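Local coordinates for glycoside Hydrolase (Bacteroides uniformis, PDB 5T9X), which probably hydrolyses agarose or its fragments, as a family 16 glycoside hydrolase in an agarose-degrading pathway acquired by a human gut symbiont, at residues D75-D81 and S114-L120; L182-Q188 and G292-D298; I193-G197 and Q306-A310. All blocks are in the same frame, centred on the assembly; numbering follows the deposited sequence.

Contact 1. Residues D75-D81 and S114-L120. With NA (sodium ion), chain D.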
# COMPACT_ATOMS: atom_id res chain seq x y z
N ASP A 75 -16.29 1.93 -1.48
CA ASP A 75 -16.56 0.56 -1.91
C ASP A 75 -16.33 0.30 -3.42
O ASP A 75 -16.45 -0.84 -3.90
CB ASP A 75 -17.97 0.12 -1.47
CG ASP A 75 -19.11 0.87 -2.18
OD1 ASP A 75 -18.92 1.48 -3.25
OD2 ASP A 75 -20.23 0.81 -1.65
N PHE A 76 -16.02 1.36 -4.16
CA PHE A 76 -15.67 1.28 -5.57
C PHE A 76 -16.72 0.60 -6.46
O PHE A 76 -16.36 0.02 -7.47
CB PHE A 76 -14.32 0.58 -5.73
CG PHE A 76 -13.18 1.32 -5.10
CD1 PHE A 76 -12.77 2.56 -5.60
CD2 PHE A 76 -12.44 0.74 -4.09
CE1 PHE A 76 -11.69 3.23 -5.06
CE2 PHE A 76 -11.35 1.41 -3.54
CZ PHE A 76 -10.99 2.66 -4.01
N ASN A 77 -18.01 0.68 -6.11
CA ASN A 77 -19.08 0.05 -6.90
C ASN A 77 -19.70 1.09 -7.85
O ASN A 77 -20.81 1.59 -7.65
CB ASN A 77 -20.13 -0.65 -6.00
CG ASN A 77 -19.54 -1.83 -5.17
OD1 ASN A 77 -18.47 -2.39 -5.47
ND2 ASN A 77 -20.25 -2.21 -4.11
N TYR A 78 -18.90 1.44 -8.85
CA TYR A 78 -19.25 2.38 -9.92
C TYR A 78 -18.26 2.15 -11.07
O TYR A 78 -17.40 1.26 -10.99
CB TYR A 78 -19.20 3.83 -9.42
CG TYR A 78 -17.89 4.27 -8.76
CD1 TYR A 78 -16.77 4.66 -9.52
CD2 TYR A 78 -17.79 4.32 -7.37
CE1 TYR A 78 -15.58 5.07 -8.90
CE2 TYR A 78 -16.62 4.71 -6.74
CZ TYR A 78 -15.50 5.09 -7.50
OH TYR A 78 -14.35 5.49 -6.85
N THR A 79 -18.38 2.93 -12.14
CA THR A 79 -17.50 2.80 -13.30
C THR A 79 -16.68 4.05 -13.44
O THR A 79 -17.20 5.15 -13.30
CB THR A 79 -18.31 2.55 -14.58
OG1 THR A 79 -18.68 1.18 -14.59
CG2 THR A 79 -17.48 2.79 -15.87
N ALA A 80 -15.38 3.86 -13.70
CA ALA A 80 -14.50 4.98 -14.03
C ALA A 80 -13.31 4.56 -14.85
O ALA A 80 -12.87 3.42 -14.77
CB ALA A 80 -14.03 5.68 -12.75
N ASP A 81 -12.81 5.48 -15.67
CA ASP A 81 -11.45 5.40 -16.24
C ASP A 81 -10.85 6.82 -16.34
O ASP A 81 -11.48 7.77 -15.86
CB ASP A 81 -11.43 4.61 -17.56
CG ASP A 81 -12.39 5.16 -18.58
OD1 ASP A 81 -12.29 6.37 -18.94
OD2 ASP A 81 -13.23 4.36 -19.04
N SER A 114 -8.32 2.38 -13.12
CA SER A 114 -9.74 2.37 -13.39
C SER A 114 -10.54 1.70 -12.28
O SER A 114 -9.99 1.08 -11.37
CB SER A 114 -10.03 1.70 -14.74
OG SER A 114 -9.71 0.31 -14.73
N VAL A 115 -11.86 1.86 -12.37
CA VAL A 115 -12.81 1.21 -11.49
C VAL A 115 -13.88 0.54 -12.35
O VAL A 115 -14.49 1.19 -13.21
CB VAL A 115 -13.45 2.21 -10.54
CG1 VAL A 115 -14.32 1.48 -9.54
CG2 VAL A 115 -12.38 3.02 -9.82
N SER A 116 -14.07 -0.75 -12.12
CA SER A 116 -15.07 -1.55 -12.81
C SER A 116 -15.26 -2.89 -12.11
O SER A 116 -14.33 -3.41 -11.49
CB SER A 116 -14.67 -1.80 -14.27
OG SER A 116 -13.71 -2.83 -14.36
N ASP A 117 -16.47 -3.44 -12.24
CA ASP A 117 -16.81 -4.73 -11.64
C ASP A 117 -16.62 -4.75 -10.10
O ASP A 117 -16.23 -5.75 -9.50
CB ASP A 117 -15.97 -5.82 -12.33
CG ASP A 117 -16.67 -7.16 -12.38
OD1 ASP A 117 -17.49 -7.35 -13.31
OD2 ASP A 117 -16.37 -8.02 -11.52
N GLY A 118 -16.88 -3.62 -9.46
CA GLY A 118 -16.76 -3.48 -8.03
C GLY A 118 -15.36 -3.32 -7.43
O GLY A 118 -15.24 -3.38 -6.20
N CYS A 119 -14.32 -3.11 -8.26
CA CYS A 119 -12.96 -2.89 -7.76
C CYS A 119 -12.23 -1.73 -8.39
O CYS A 119 -12.40 -1.43 -9.56
CB CYS A 119 -12.10 -4.11 -8.03
SG CYS A 119 -12.72 -5.56 -7.22
N LEU A 120 -11.36 -1.11 -7.59
CA LEU A 120 -10.27 -0.30 -8.09
C LEU A 120 -9.28 -1.26 -8.74
O LEU A 120 -8.95 -2.29 -8.17
CB LEU A 120 -9.60 0.43 -6.93
CG LEU A 120 -8.37 1.24 -7.28
CD1 LEU A 120 -8.72 2.34 -8.27
CD2 LEU A 120 -7.77 1.81 -6.01
NA NA D . -16.33 -3.17 -4.13
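A sodium site ties the loop 75-81 to the hairpin 114-120: Asp75 O, the side-chain OD1 of Asn77 and Gly118 O all bind the ion. The Gly118 O to sodium distance is 2.4 Å, and Glu51 and Asp332 complete the shell, each with two oxygens. Asp75 closes an Asx turn by accepting Asn77 N on OD1. Gly118, with positive phi in the type I' turn of the hairpin, has its CA 3.3 Å from Asn77 OD1, and a CB on it would press against that oxygen.

Beyond the ion the joint turns apolar. Phe76 has CG anti to its carbonyl carbon (chi1 -63°), which brings its ring over the hairpin, where Leu120 CB sits above the ring centre, 3.8 Å from the centroid. Val115 CG1 lies over a face of the Tyr78 ring, whose hydroxyl bonds to Asp74. A single antiparallel, hydrogen-bonded bridge closes the far end, Ala80 N to Val115 O at 2.9 Å and Val115 N to Ala80 O at 3.0 Å.

Strand 113-116 is the outer strand of the hairpin; its partner 119-122 pairs in turn with 329-341, the strand that supplies Asp332 and packs Val331 and Ile334 against Phe76.

Contact 2. Residues L182-Q188 and G292-D298; sequences LSPDDTQ and GLSKEMD
Leu182 and Asp298 form an antiparallel hydrogen-bonded pair, with Leu182 N giving to Asp298 O at 3.0 Å and Asp298 N returning to Leu182 O; next to it the CA atoms of Ser183 and Met297 are 4.1 Å apart, and 182-188 then folds through a type I turn from Ser183 to Asp186. This is a worked case of one long side chain tying a self-bonded loop to the neighbouring chain. Lys295, extended beyond CG, runs across the side chains of Asp185, Thr187 and Gln188 at about a right angle. Its NZ makes a salt bridge with Asp185 OD2 on the syn lone pair and a hydrogen bond to Thr187 OG1 at 2.7 Å. The other carboxylate oxygen, Asp185 OD1, is gripped by three donors of its own loop: Ser183 OG, Thr187 N in an Asx turn, and Thr187 OG1. Replacing Lys295 with an alanine would probably leave Asp185 OD2 without its cationic mate and break the side-chain link from Lys295 to Thr187.

Gln188 works the other way, reaching from the loop into the chain of 292-298. Its OE1 accepts two backbone donors, Ser294 N at 3.0 Å and Lys295 N at 3.1 Å, which fixes the amide's rotation, while a water accepts from both its NE2 and Lys295 NZ. Met297, with CG anti to the carbonyl carbon (chi1 -62°), lays CG 3.5 Å from Ser183 N and carries its methyl CE to Gln188 CB, 3.8 Å away.

The loop 182-188 joins the antiparallel strands 176-182 and 188-195. The loop segment 292-298 leads into strand 298-304, which pairs with 176-182. Arg157 makes salt bridges with both Glu296 and Asp298, and Thr187 bonds through its backbone to Phe222 of strand 215-224.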
# COMPACT_ATOMS: atom_id res chain seq x y z
N LEU A 182 1.20 8.44 3.56
CA LEU A 182 2.36 9.28 3.54
C LEU A 182 1.95 10.75 3.80
O LEU A 182 1.00 11.24 3.20
CB LEU A 182 3.05 9.14 2.18
CG LEU A 182 4.28 9.99 1.88
CD1 LEU A 182 5.44 9.60 2.80
CD2 LEU A 182 4.65 9.83 0.41
N SER A 183 2.70 11.43 4.68
CA SER A 183 2.51 12.84 4.96
C SER A 183 2.94 13.66 3.75
O SER A 183 3.86 13.25 3.06
CB SER A 183 3.34 13.27 6.18
OG SER A 183 4.74 13.19 5.91
N PRO A 184 2.27 14.81 3.47
CA PRO A 184 2.64 15.61 2.27
C PRO A 184 4.11 16.09 2.23
O PRO A 184 4.62 16.25 1.14
CB PRO A 184 1.70 16.82 2.30
CG PRO A 184 0.58 16.40 3.17
CD PRO A 184 1.07 15.35 4.12
N ASP A 185 4.76 16.28 3.38
CA ASP A 185 6.18 16.70 3.43
C ASP A 185 7.21 15.54 3.28
O ASP A 185 8.43 15.77 3.40
CB ASP A 185 6.45 17.52 4.71
CG ASP A 185 6.55 16.67 5.99
OD1 ASP A 185 6.42 15.42 5.93
OD2 ASP A 185 6.77 17.27 7.07
N ASP A 186 6.70 14.31 3.06
CA ASP A 186 7.49 13.09 2.81
C ASP A 186 8.36 12.65 3.99
O ASP A 186 9.33 11.96 3.78
CB ASP A 186 8.31 13.20 1.52
CG ASP A 186 7.44 13.33 0.24
OD1 ASP A 186 6.37 12.69 0.15
OD2 ASP A 186 7.82 14.06 -0.71
N THR A 187 7.98 13.00 5.22
CA THR A 187 8.79 12.61 6.41
C THR A 187 8.23 11.43 7.21
O THR A 187 8.92 10.88 8.05
CB THR A 187 9.00 13.79 7.38
OG1 THR A 187 7.74 14.25 7.89
CG2 THR A 187 9.75 14.94 6.66
N GLN A 188 6.96 11.08 6.98
CA GLN A 188 6.31 10.03 7.75
C GLN A 188 5.39 9.18 6.88
O GLN A 188 4.60 9.70 6.08
CB GLN A 188 5.51 10.63 8.90
CG GLN A 188 6.34 11.44 9.86
CD GLN A 188 5.53 11.97 11.02
OE1 GLN A 188 4.36 11.65 11.21
NE2 GLN A 188 6.15 12.80 11.81
N GLY A 292 6.82 11.53 17.16
CA GLY A 292 6.29 10.27 16.67
C GLY A 292 5.56 10.45 15.36
O GLY A 292 5.77 11.45 14.63
N LEU A 293 4.72 9.46 15.05
CA LEU A 293 3.88 9.49 13.87
C LEU A 293 2.68 10.39 14.15
O LEU A 293 1.66 9.95 14.67
CB LEU A 293 3.40 8.10 13.49
CG LEU A 293 4.52 7.14 13.04
CD1 LEU A 293 4.03 5.69 13.04
CD2 LEU A 293 5.05 7.55 11.69
N SER A 294 2.82 11.65 13.77
CA SER A 294 1.95 12.71 14.20
C SER A 294 1.36 13.53 13.07
O SER A 294 0.47 14.32 13.31
CB SER A 294 2.76 13.64 15.11
OG SER A 294 3.91 14.12 14.40
N LYS A 295 1.84 13.38 11.86
CA LYS A 295 1.43 14.31 10.79
C LYS A 295 0.36 13.64 9.99
O LYS A 295 0.40 12.43 9.81
CB LYS A 295 2.60 14.64 9.88
CG LYS A 295 3.70 15.34 10.62
CD LYS A 295 4.82 15.65 9.67
CE LYS A 295 6.04 16.24 10.39
NZ LYS A 295 7.16 16.42 9.41
N GLU A 296 -0.61 14.40 9.53
CA GLU A 296 -1.70 13.80 8.78
C GLU A 296 -1.21 13.27 7.42
O GLU A 296 -0.25 13.78 6.85
CB GLU A 296 -2.88 14.79 8.65
CG GLU A 296 -2.60 16.10 7.94
CD GLU A 296 -3.85 16.98 7.80
OE1 GLU A 296 -4.64 17.02 8.79
OE2 GLU A 296 -4.00 17.64 6.72
N MET A 297 -1.85 12.21 6.93
CA MET A 297 -1.34 11.55 5.74
C MET A 297 -2.38 11.36 4.63
O MET A 297 -3.57 11.17 4.89
CB MET A 297 -0.75 10.19 6.13
CG MET A 297 0.43 10.26 7.08
SD MET A 297 0.97 8.62 7.57
CE MET A 297 2.07 9.01 8.94
N ASP A 298 -1.88 11.43 3.40
CA ASP A 298 -2.60 11.02 2.21
C ASP A 298 -2.60 9.51 2.19
O ASP A 298 -1.63 8.87 2.62
CB ASP A 298 -1.88 11.52 0.97
CG ASP A 298 -1.82 13.03 0.89
OD1 ASP A 298 -2.81 13.67 1.28
OD2 ASP A 298 -0.79 13.59 0.43
O HOH W 1 8.63 14.25 10.92

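Contact 3. Residues I193-G197 and Q306-A310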
# COMPACT_ATOMS: atom_id res chain seq x y z
N ILE A 193 -0.25 -2.42 3.29
CA ILE A 193 0.10 -3.54 2.48
C ILE A 193 1.29 -3.15 1.63
O ILE A 193 1.24 -2.18 0.87
CB ILE A 193 -1.04 -3.95 1.52
CG1 ILE A 193 -2.31 -4.32 2.30
CG2 ILE A 193 -0.60 -5.15 0.68
CD1 ILE A 193 -3.51 -4.74 1.46
N GLU A 194 2.36 -3.92 1.75
CA GLU A 194 3.40 -3.98 0.70
C GLU A 194 3.67 -5.47 0.47
O GLU A 194 3.99 -6.20 1.40
CB GLU A 194 4.64 -3.19 1.11
CG GLU A 194 5.79 -3.26 0.13
CD GLU A 194 6.94 -2.33 0.50
OE1 GLU A 194 7.40 -2.37 1.67
OE2 GLU A 194 7.40 -1.58 -0.39
N ALA A 195 3.44 -5.94 -0.75
CA ALA A 195 3.49 -7.37 -1.05
C ALA A 195 3.91 -7.64 -2.49
O ALA A 195 3.66 -6.83 -3.39
CB ALA A 195 2.16 -8.03 -0.74
N TYR A 196 4.56 -8.78 -2.66
CA TYR A 196 4.98 -9.29 -3.98
C TYR A 196 4.30 -10.64 -4.13
O TYR A 196 4.53 -11.55 -3.33
CB TYR A 196 6.51 -9.42 -4.02
CG TYR A 196 7.17 -8.19 -3.48
CD1 TYR A 196 7.37 -7.09 -4.29
CD2 TYR A 196 7.52 -8.09 -2.15
CE1 TYR A 196 7.95 -5.92 -3.81
CE2 TYR A 196 8.10 -6.93 -1.66
CZ TYR A 196 8.32 -5.84 -2.50
OH TYR A 196 8.88 -4.67 -2.03
N GLY A 197 3.42 -10.75 -5.12
CA GLY A 197 2.61 -11.94 -5.26
C GLY A 197 3.10 -13.07 -6.14
O GLY A 197 2.56 -14.18 -6.06
N GLN A 306 9.92 -1.82 -8.11
CA GLN A 306 10.83 -1.18 -7.16
C GLN A 306 12.27 -1.37 -7.57
O GLN A 306 12.63 -2.44 -8.03
CB GLN A 306 10.60 -1.73 -5.77
CG GLN A 306 9.30 -1.25 -5.15
CD GLN A 306 8.99 -1.94 -3.84
OE1 GLN A 306 9.55 -2.98 -3.52
NE2 GLN A 306 8.06 -1.38 -3.09
N SER A 307 13.08 -0.33 -7.37
CA SER A 307 14.47 -0.28 -7.89
C SER A 307 15.37 -1.43 -7.43
O SER A 307 15.96 -2.12 -8.24
CB SER A 307 15.11 1.05 -7.53
OG SER A 307 14.29 2.11 -7.97
N TRP A 308 15.46 -1.61 -6.12
CA TRP A 308 16.28 -2.66 -5.50
C TRP A 308 15.95 -4.08 -5.97
O TRP A 308 16.82 -4.97 -5.99
CB TRP A 308 16.19 -2.56 -3.98
CG TRP A 308 14.78 -2.70 -3.41
CD1 TRP A 308 13.78 -1.74 -3.38
CD2 TRP A 308 14.23 -3.85 -2.75
NE1 TRP A 308 12.65 -2.24 -2.77
CE2 TRP A 308 12.90 -3.53 -2.38
CE3 TRP A 308 14.73 -5.13 -2.44
CZ2 TRP A 308 12.06 -4.46 -1.71
CZ3 TRP A 308 13.89 -6.07 -1.78
CH2 TRP A 308 12.56 -5.72 -1.43
N ARG A 309 14.69 -4.30 -6.34
CA ARG A 309 14.28 -5.56 -6.94
C ARG A 309 14.55 -5.59 -8.43
O ARG A 309 14.96 -6.62 -8.96
CB ARG A 309 12.81 -5.81 -6.69
CG ARG A 309 12.57 -6.32 -5.28
CD ARG A 309 11.12 -6.22 -4.91
NE ARG A 309 10.29 -7.00 -5.82
CZ ARG A 309 10.06 -8.31 -5.72
NH1 ARG A 309 10.60 -9.05 -4.75
NH2 ARG A 309 9.25 -8.89 -6.61
N ALA A 310 14.30 -4.48 -9.10
CA ALA A 310 14.47 -4.44 -10.56
C ALA A 310 15.95 -4.60 -10.95
O ALA A 310 16.29 -5.26 -11.93
CB ALA A 310 13.90 -3.16 -11.14
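Tyr196 and Arg309 form the dense part of this contact. The guanidinium lies flat on the ring, centres 3.8 Å apart and planes at 24°, an off-centre cation-pi stack in which Tyr196 CD1 stands over the middle of the guanidinium. A bend at chi3 (60°) turns the arginine head onto the ring, and its NH2 goes on to the carbonyl of Thr174. At the ring's edge, in its plane, Tyr196 OH donates to Gln306 OE1; the modelled separation is very short, and its exact length is doubtful. The amide of Gln306 is turned steeply against the ring, and its NE2 gives to Glu194 OE2 at 2.8 Å, meeting that oxygen on the anti side, while also bonding Glu304. With two carboxylates as partners of NE2, this orientation of the amide is the likely one.

The looser side belongs to Trp308. Exposed to solvent and touching a crystal neighbour, it offers only the rim of its indole, CZ2 coming 3.2 Å from Tyr196 OH, although Arg309 CG packs over one of its faces.

Glu194 OE1 bonds to His216, and a bound imidazole, probably from the crystallisation liquor, lies about 3 Å from the glutamate side chain and may mark a pocket. Glu194 closes the Glu-x-Asp-x-x-Glu signature of family 16, whose acidic residues carry catalysis in relatives; Gln306, N-cap of helix 307-310, would be a second-shell partner, well placed to orient its carboxylate.

Each contact involves a strand or strand end of one of two sheets, consistent with the family 16 beta-sandwich, and none touches another. Contact 1 closes first along the chain and lies apart, its centre about 28 Å from that of contact 2 and about 25 Å from that of contact 3, on the sheet that holds strands 119-122 and 329-341. Contacts 2 and 3, centres about 22 Å apart, alternate in sequence and share the other sheet: strand 188-195 starts in contact 2 and ends in contact 3, while strand 298-304 starts in contact 2 and leads toward 306-310. The strand carrying the family signature thus has a contact at each end, with the sodium site remote from it.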